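Local coordinates for protein putative phosphosugar isomerases (Salmonella typhimurium LT2, PDB 3FKJ) that probably binds phosphosugars or related carbohydrate derivatives through its SIS domains and may act as an isomerase, although its substrate is not established, at residues 201-204 and 205-209; 295-299 and 300-304. All blocks are in the same frame, centred on the assembly; numbering follows the deposited sequence.

Interaction 1: 201-204 and 205-209; sequences AQRF and AAEWK
Side chains one helical turn apart meet here along the last turns of helix 198-208, which packs beside the parallel four-stranded sheet of the second half of the chain: R203 grips E207 by a salt bridge, and F204 lies against W208. The guanidinium approaches side-on, and NE and NH1 both converge on the single atom OE1 of E207. R203 NE to E207 OE1 is 3.0 Å with a fairly straight N-H (161°), whereas R203 NH1 to the same oxygen is 3.2 Å and more bent. OE1 lies in the guanidinium plane, yet both nitrogens reach it from the same face of the carboxylate, well above its plane. R203 can fold forward over the following turn because CG stands anti to the backbone N (chi1 176°) and the chain bends at chi2 and chi3. Its NH2 turns to D200 and Q292, so two acids, E207 and D200, probably share the positive charge and the group's rotation is fixed.

The aromatic pair is oblique, its planes 33° apart. The CE1 corner of F204 sits over one face of the indole, 3.4 Å from CD2 of W208, while CB of W208 lies over the phenyl face in a CH-pi contact, 4.3 Å from the ring centroid. In the backbone, A205 N donates to A201 O at 2.9 Å, but the bond from W208 N to F204 O is weak. Y324 meets the F204 ring edge-to-face, K290 forms a cation-pi contact with W208, and I265 of strand 263-268 touches both side chains. The arrangement is that of an amphipathic helix with i to i+4 pairing, its apolar side laid on the sheet and on helix 313-331 of an alpha-beta-alpha fold like that of SIS domains.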
# COMPACT_ATOMS: atom_id res chain seq x y z
N ALA A 201 23.51 2.96 16.33
CA ALA A 201 22.26 3.58 16.78
C ALA A 201 22.51 4.85 17.56
O ALA A 201 21.79 5.84 17.39
CB ALA A 201 21.48 2.60 17.62
N GLN A 202 23.52 4.82 18.42
CA GLN A 202 23.97 6.01 19.17
C GLN A 202 24.42 7.15 18.29
O GLN A 202 24.15 8.31 18.55
CB GLN A 202 25.13 5.64 20.11
CG GLN A 202 24.73 4.87 21.34
CD GLN A 202 23.47 5.44 21.96
OE1 GLN A 202 23.39 6.64 22.21
NE2 GLN A 202 22.46 4.60 22.16
N ARG A 203 25.14 6.79 17.25
CA ARG A 203 25.76 7.73 16.34
C ARG A 203 24.64 8.34 15.44
O ARG A 203 24.60 9.57 15.17
CB ARG A 203 26.86 6.93 15.62
CG ARG A 203 27.64 7.61 14.54
CD ARG A 203 27.30 7.02 13.16
NE ARG A 203 26.33 7.85 12.46
CZ ARG A 203 25.14 7.46 11.97
NH1 ARG A 203 24.39 8.39 11.38
NH2 ARG A 203 24.70 6.19 12.02
N PHE A 204 23.69 7.49 15.05
CA PHE A 204 22.46 7.88 14.38
C PHE A 204 21.63 8.90 15.18
O PHE A 204 21.28 9.99 14.66
CB PHE A 204 21.63 6.62 14.10
CG PHE A 204 20.23 6.89 13.66
CD1 PHE A 204 19.95 7.18 12.33
CD2 PHE A 204 19.18 6.85 14.56
CE1 PHE A 204 18.68 7.42 11.93
CE2 PHE A 204 17.87 7.08 14.13
CZ PHE A 204 17.62 7.36 12.83
N ALA A 205 21.30 8.55 16.42
CA ALA A 205 20.56 9.43 17.34
C ALA A 205 21.21 10.82 17.42
O ALA A 205 20.55 11.82 17.18
CB ALA A 205 20.48 8.81 18.70
N ALA A 206 22.52 10.87 17.70
CA ALA A 206 23.24 12.15 17.81
C ALA A 206 23.19 12.95 16.49
O ALA A 206 23.02 14.17 16.50
CB ALA A 206 24.68 11.96 18.27
N GLU A 207 23.31 12.27 15.36
CA GLU A 207 23.37 12.97 14.07
C GLU A 207 22.02 13.29 13.42
O GLU A 207 21.95 14.18 12.57
CB GLU A 207 24.27 12.21 13.09
CG GLU A 207 25.74 12.43 13.44
CD GLU A 207 26.65 11.31 12.96
OE1 GLU A 207 26.42 10.82 11.84
OE2 GLU A 207 27.61 10.96 13.70
N TRP A 208 20.96 12.62 13.86
CA TRP A 208 19.62 12.74 13.23
C TRP A 208 18.59 13.43 14.11
O TRP A 208 17.49 13.70 13.67
CB TRP A 208 19.10 11.36 12.83
CG TRP A 208 19.79 10.76 11.64
CD1 TRP A 208 21.12 10.44 11.51
CD2 TRP A 208 19.18 10.38 10.40
NE1 TRP A 208 21.36 9.87 10.29
CE2 TRP A 208 20.19 9.83 9.58
CE3 TRP A 208 17.87 10.43 9.92
CZ2 TRP A 208 19.93 9.36 8.28
CZ3 TRP A 208 17.61 9.96 8.62
CH2 TRP A 208 18.63 9.43 7.83
N LYS A 209 18.98 13.76 15.33
CA LYS A 209 18.07 14.34 16.32
C LYS A 209 17.38 15.63 15.91
O LYS A 209 16.30 15.92 16.44
CB LYS A 209 18.80 14.57 17.65
CG LYS A 209 20.08 15.40 17.56
CD LYS A 209 20.48 15.82 18.95
CE LYS A 209 21.81 16.55 18.95
NZ LYS A 209 21.83 17.36 20.17

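Interaction 2: 295-299 and 300-304; sequences DADKL and GIQDL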
# COMPACT_ATOMS: atom_id res chain seq x y z
N ASP A 295 20.97 -2.91 6.87
CA ASP A 295 21.01 -4.00 5.91
C ASP A 295 20.74 -5.34 6.59
O ASP A 295 21.53 -5.76 7.44
CB ASP A 295 22.38 -4.04 5.21
CG ASP A 295 22.45 -5.10 4.10
OD1 ASP A 295 21.42 -5.78 3.82
OD2 ASP A 295 23.54 -5.25 3.49
N ALA A 296 19.65 -6.02 6.19
CA ALA A 296 19.34 -7.33 6.79
C ALA A 296 20.50 -8.33 6.64
O ALA A 296 20.82 -9.06 7.58
CB ALA A 296 18.06 -7.91 6.20
N ASP A 297 21.12 -8.35 5.46
CA ASP A 297 22.22 -9.28 5.16
C ASP A 297 23.45 -9.11 6.05
O ASP A 297 24.17 -10.08 6.25
CB ASP A 297 22.65 -9.19 3.69
CG ASP A 297 22.21 -10.40 2.86
OD1 ASP A 297 21.94 -11.46 3.46
OD2 ASP A 297 22.15 -10.29 1.60
N LYS A 298 23.69 -7.91 6.55
CA LYS A 298 24.80 -7.66 7.48
C LYS A 298 24.43 -8.06 8.89
O LYS A 298 25.30 -8.30 9.71
CB LYS A 298 25.21 -6.18 7.47
CG LYS A 298 26.39 -5.84 6.58
CD LYS A 298 26.28 -6.48 5.21
CE LYS A 298 27.34 -5.95 4.25
NZ LYS A 298 27.12 -6.44 2.86
N LEU A 299 23.15 -8.13 9.19
CA LEU A 299 22.71 -8.41 10.55
C LEU A 299 22.27 -9.87 10.72
O LEU A 299 21.54 -10.19 11.67
CB LEU A 299 21.58 -7.44 10.96
CG LEU A 299 21.91 -5.95 10.83
CD1 LEU A 299 20.64 -5.12 10.98
CD2 LEU A 299 22.98 -5.56 11.84
N GLY A 300 22.68 -10.74 9.80
CA GLY A 300 22.59 -12.19 10.03
C GLY A 300 21.34 -12.88 9.49
O GLY A 300 20.92 -13.92 10.02
N ILE A 301 20.75 -12.32 8.44
CA ILE A 301 19.70 -13.02 7.72
C ILE A 301 20.25 -14.29 7.06
O ILE A 301 19.52 -15.28 6.99
CB ILE A 301 18.96 -12.11 6.70
CG1 ILE A 301 17.78 -11.43 7.39
CG2 ILE A 301 18.44 -12.89 5.50
CD1 ILE A 301 16.53 -12.30 7.52
N GLN A 302 21.52 -14.29 6.64
CA GLN A 302 22.11 -15.48 6.00
C GLN A 302 22.26 -16.61 7.00
O GLN A 302 22.25 -17.77 6.60
CB GLN A 302 23.46 -15.20 5.31
CG GLN A 302 23.39 -14.41 3.97
CD GLN A 302 22.26 -14.87 2.99
OE1 GLN A 302 22.28 -15.99 2.47
NE2 GLN A 302 21.31 -13.97 2.72
N ASP A 303 22.37 -16.27 8.28
CA ASP A 303 22.37 -17.25 9.36
C ASP A 303 21.01 -17.90 9.61
O ASP A 303 20.95 -18.95 10.20
CB ASP A 303 22.83 -16.61 10.68
CG ASP A 303 24.20 -15.97 10.57
OD1 ASP A 303 25.03 -16.45 9.77
OD2 ASP A 303 24.43 -14.97 11.30
N LEU A 304 19.91 -17.27 9.20
CA LEU A 304 18.60 -17.92 9.32
C LEU A 304 18.46 -19.06 8.31
O LEU A 304 18.02 -20.15 8.64
CB LEU A 304 17.45 -16.91 9.11
CG LEU A 304 17.21 -15.92 10.24
CD1 LEU A 304 16.10 -14.97 9.87
CD2 LEU A 304 16.91 -16.66 11.55
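A296 and I301 join the two halves of a short helical turn through a weak backbone bond, I301 N to A296 O at 3.4 Å, and G300, with positive phi (94°), turns the chain between them. At these angles a beta carbon would be jammed against the carbonyl oxygen of L299, so the position calls for glycine. A 6-to-1 bond of this kind, with a residue of positive phi just before the donor, resembles the closure of a Schellman motif, though the companion bond from G300 N to D297 O is not made at 3.9 Å.

Alongside that bond, CB of A296 touches CG1 of I301 at 3.7 Å, and both side chains turn to helix 313-331. The polar partner is D297, whose OD1 accepts from NE2 of Q302 at 2.7 Å through its syn lone pair. The oxygen lies close to the plane of the amide, although carboxylate and amide planes stand 62° apart. Q302 reaches back because its chain bends at chi2 (-44°).

The turn follows strand 290-295 directly, and an Asx turn starts it: OD1 of D295 accepts from N of D297 at 3.1 Å, the donor lying above the carboxylate plane. R274 forms a salt bridge with that same OD1, which probably steadies the aspartate, and K298 NZ makes a long ion pair with OD2 of D295.

Overall arrangement
Interaction 1 precedes interaction 2 in the chain, and the two do not touch: their centres are 23 Å apart and their nearest atoms about 10 Å. Strand 290-295 connects them structurally, since Q292 on it meets F204, W208 and the R203 guanidinium, whereas D295 at its end opens the turn of 295-304. Helix 313-331 is a second shared neighbour, touched by A201, A205 and F204 from one contact and by A296, L299 and I301 from the other. Both contacts thus belong to the second half of the chain, and neither is touched by the partner subunit. No ligand or catalytic residue is identified, so their relation to a sugar-binding pocket remains open.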